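Local coordinates for protein geranyltranstransferase (IspA) (Helicobacter pylori, PDB 3LLW) that probably acts as a magnesium-dependent prenyltransferase of the FPP/GGPP synthase family, joining isoprenoid diphosphates to build longer terpenoid precursors, at residues 94-97 with 98-101; 113-116 with 117-121. All blocks are in the same frame, centred on the assembly; numbering follows the deposited sequence.

Contact 1: residues 94-97 with 98-101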
# COMPACT_ATOMS: atom_id res chain seq x y z
N ASP A 94 1.83 12.98 -7.50
CA ASP A 94 1.28 14.27 -7.93
C ASP A 94 2.25 15.04 -8.85
O ASP A 94 1.81 15.72 -9.77
CB ASP A 94 0.94 15.14 -6.72
CG ASP A 94 0.23 16.42 -7.10
OD1 ASP A 94 -0.86 16.34 -7.72
OD2 ASP A 94 0.76 17.51 -6.78
N ASP A 95 3.56 14.91 -8.61
CA ASP A 95 4.60 15.68 -9.30
C ASP A 95 4.92 15.20 -10.71
O ASP A 95 5.59 15.90 -11.46
CB ASP A 95 5.88 15.70 -8.46
CG ASP A 95 5.84 16.72 -7.33
OD1 ASP A 95 5.16 17.76 -7.46
OD2 ASP A 95 6.51 16.48 -6.30
N LEU A 96 4.46 13.99 -11.04
CA LEU A 96 4.78 13.30 -12.29
C LEU A 96 4.38 14.07 -13.56
O LEU A 96 3.44 14.87 -13.51
CB LEU A 96 4.10 11.92 -12.31
CG LEU A 96 4.58 10.80 -11.38
CD1 LEU A 96 3.64 9.63 -11.45
CD2 LEU A 96 5.98 10.34 -11.70
N PRO A 97 5.09 13.85 -14.69
CA PRO A 97 4.78 14.57 -15.94
C PRO A 97 3.34 14.43 -16.41
O PRO A 97 2.78 15.39 -16.95
CB PRO A 97 5.76 13.98 -16.96
CG PRO A 97 6.90 13.46 -16.13
CD PRO A 97 6.24 12.93 -14.88
N CYS A 98 2.72 13.27 -16.18
CA CYS A 98 1.31 13.07 -16.54
C CYS A 98 0.38 13.87 -15.63
O CYS A 98 -0.75 14.18 -16.01
CB CYS A 98 0.93 11.59 -16.58
SG CYS A 98 0.76 10.76 -14.96
N MET A 99 0.86 14.22 -14.43
CA MET A 99 0.08 15.03 -13.49
C MET A 99 0.60 16.49 -13.42
O MET A 99 0.57 17.18 -14.44
CB MET A 99 -0.03 14.33 -12.11
CG MET A 99 -1.15 13.28 -12.07
SD MET A 99 -1.32 12.27 -10.57
CE MET A 99 -0.48 10.80 -11.17
N ASP A 100 1.09 16.95 -12.27
CA ASP A 100 1.53 18.35 -12.14
C ASP A 100 2.81 18.74 -12.88
O ASP A 100 3.09 19.92 -13.04
CB ASP A 100 1.62 18.79 -10.67
CG ASP A 100 0.27 19.14 -10.09
OD1 ASP A 100 0.07 20.33 -9.75
OD2 ASP A 100 -0.60 18.25 -9.98
N ASN A 101 3.58 17.74 -13.32
CA ASN A 101 4.81 17.93 -14.10
C ASN A 101 5.80 18.91 -13.46
O ASN A 101 6.26 19.87 -14.10
CB ASN A 101 4.47 18.32 -15.55
CG ASN A 101 5.61 18.07 -16.50
OD1 ASN A 101 6.63 17.48 -16.14
ND2 ASN A 101 5.45 18.51 -17.74
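The carboxylates of Asp94 and Asp100 come together at a slant, Asp94 OD1 lying 3.0 Å from Asp100 OD2 and the planes 51° apart. Both are acceptors, so the approach is not a hydrogen bond. The torsion of Asp94 turns its CG away from the backbone N (chi1 -174°), carrying the carboxylate to the same side as that of Asp100. What sets this pairing is the backbone. Asp100 N donates to Asp94 O at 2.9 Å, which keeps the second aspartate beside the first. Next to it, Leu96 O takes two amides from opposite faces of its carbonyl plane: Met99 N at 2.8 Å, closing a type I beta turn from Leu96 to Met99, and Asn101 N at 2.9 Å. Asn101 folds its amide across Pro97, with Asn101 OD1 3.5 Å from Pro97 CA. Outside the turn, Arg105 makes a salt bridge with Asp95 and a longer, weak ion pair with Asp94, while Gln165 gives Asp94 OD1 a weak hydrogen bond.

Asp94 and Asp100 both bind magnesium in this protein, and the spacing fits the first aspartate-rich motif of the family, here DDLPCMD. No metal is modelled on this chain; the close like charges would probably be relieved by a cation, consistent with a turn that presents both carboxylates to magnesium.

Contact 2: residues 113-116 with 117-121; sequences AKYD and ETTAV
Asp116 OD2 accepts two hydrogen bonds from one residue, Thr119. The hydroxyl is the nearer, Thr119 OG1 donating to Asp116 OD2 over 2.7 Å from above the carboxylate plane, 43° out of it. The amide comes in from the same face but nearly in line with the C-O bond: Thr119 N lies 3.0 Å from Asp116 OD2, with an N-H...O angle of 169°. Asp116 is thus the N-cap of helix 117-137, its carboxylate doing for the first turn what a preceding carbonyl would do further along. The side chain bends back over the helix start because CG stands between the backbone N and the carbonyl carbon (chi1 48°), and it crosses the Thr119 side chain at about a right angle. A weak backbone bond follows, Ala120 N to Asp116 O at 3.3 Å, before Val121 N to Glu117 O carries on the helical pattern.

The Thr119 methyl also meets the preceding loop, Thr119 CG2 lying 4.1 Å from Tyr115 CB. The Tyr115 ring leads away from the cap. Lys114 CG sits 4.0 Å above one face of the Tyr115 ring, over its centre, and the phenol OH bonds to Glu42, which also forms a salt bridge with Lys114 NZ. Tyr35 OH adds a weak hydrogen bond to Thr119 OG1.

Two donors on one carboxylate oxygen fix its rotation, and the negative charge at the helix N-terminus would be stabilised by the helix dipole and probably kept ionised.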
# COMPACT_ATOMS: atom_id res chain seq x y z
N ALA A 113 12.86 14.23 -12.33
CA ALA A 113 13.83 15.19 -12.83
C ALA A 113 15.24 14.70 -12.52
O ALA A 113 16.11 14.69 -13.41
CB ALA A 113 13.59 16.57 -12.22
N LYS A 114 15.46 14.29 -11.28
CA LYS A 114 16.77 13.86 -10.81
C LYS A 114 17.18 12.51 -11.39
O LYS A 114 18.35 12.30 -11.75
CB LYS A 114 16.83 13.82 -9.29
CG LYS A 114 18.24 13.60 -8.75
CD LYS A 114 18.30 13.72 -7.23
CE LYS A 114 19.70 13.38 -6.72
NZ LYS A 114 19.93 13.86 -5.34
N TYR A 115 16.22 11.60 -11.52
CA TYR A 115 16.52 10.26 -12.01
C TYR A 115 15.80 9.99 -13.32
O TYR A 115 16.31 10.33 -14.39
CB TYR A 115 16.18 9.21 -10.94
CG TYR A 115 16.87 9.43 -9.62
CD1 TYR A 115 18.25 9.19 -9.48
CD2 TYR A 115 16.16 9.85 -8.50
CE1 TYR A 115 18.89 9.37 -8.25
CE2 TYR A 115 16.79 10.04 -7.27
CZ TYR A 115 18.15 9.79 -7.15
OH TYR A 115 18.76 9.98 -5.93
N ASP A 116 14.62 9.39 -13.23
CA ASP A 116 13.74 9.18 -14.39
C ASP A 116 12.33 8.92 -13.89
O ASP A 116 12.12 8.73 -12.69
CB ASP A 116 14.24 8.02 -15.27
CG ASP A 116 14.58 6.77 -14.46
OD1 ASP A 116 15.78 6.46 -14.34
OD2 ASP A 116 13.64 6.11 -13.96
N GLU A 117 11.37 8.90 -14.82
CA GLU A 117 9.94 8.78 -14.52
C GLU A 117 9.60 7.47 -13.81
O GLU A 117 8.87 7.46 -12.83
CB GLU A 117 9.15 8.86 -15.82
CG GLU A 117 7.81 9.54 -15.71
CD GLU A 117 7.25 9.94 -17.07
OE1 GLU A 117 6.06 10.31 -17.14
OE2 GLU A 117 8.01 9.90 -18.07
N THR A 118 10.16 6.38 -14.33
CA THR A 118 9.95 5.03 -13.83
C THR A 118 10.31 4.92 -12.35
O THR A 118 9.47 4.48 -11.54
CB THR A 118 10.73 4.02 -14.70
OG1 THR A 118 10.06 3.88 -15.96
CG2 THR A 118 10.78 2.65 -14.04
N THR A 119 11.53 5.37 -12.02
CA THR A 119 12.02 5.50 -10.63
C THR A 119 11.01 6.18 -9.70
O THR A 119 10.71 5.66 -8.63
CB THR A 119 13.38 6.23 -10.57
OG1 THR A 119 14.35 5.54 -11.37
CG2 THR A 119 13.89 6.33 -9.13
N ALA A 120 10.49 7.33 -10.12
CA ALA A 120 9.46 8.06 -9.38
C ALA A 120 8.17 7.27 -9.15
O ALA A 120 7.71 7.20 -8.02
CB ALA A 120 9.14 9.39 -10.03
N VAL A 121 7.60 6.68 -10.20
CA VAL A 121 6.39 5.86 -10.05
C VAL A 121 6.61 4.74 -9.03
O VAL A 121 5.80 4.56 -8.09
CB VAL A 121 5.91 5.24 -11.39
CG1 VAL A 121 4.71 4.31 -11.17
CG2 VAL A 121 5.52 6.34 -12.37

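How the contacts relate
Contacts 1 and 2 follow one another along the chain, their centres about 11 Å apart. They meet directly: Leu96 of contact 1 lays its methyls against Ala120 and Val121, and Pro97 packs on Glu117, so residues 94-101 rest on the first turns of helix 117-137. Each mixes buried and partly exposed residues; exposed residues, Asp100 and Asn101, occur among the touching residues of contact 1 alone. Both hold an aspartate carboxylate near a helix end, but at the end of helix 73-94 and in the loop beyond it two acids crowd together at a magnesium site, whereas the acid before helix 117-137 caps it. Both also touch the second subunit.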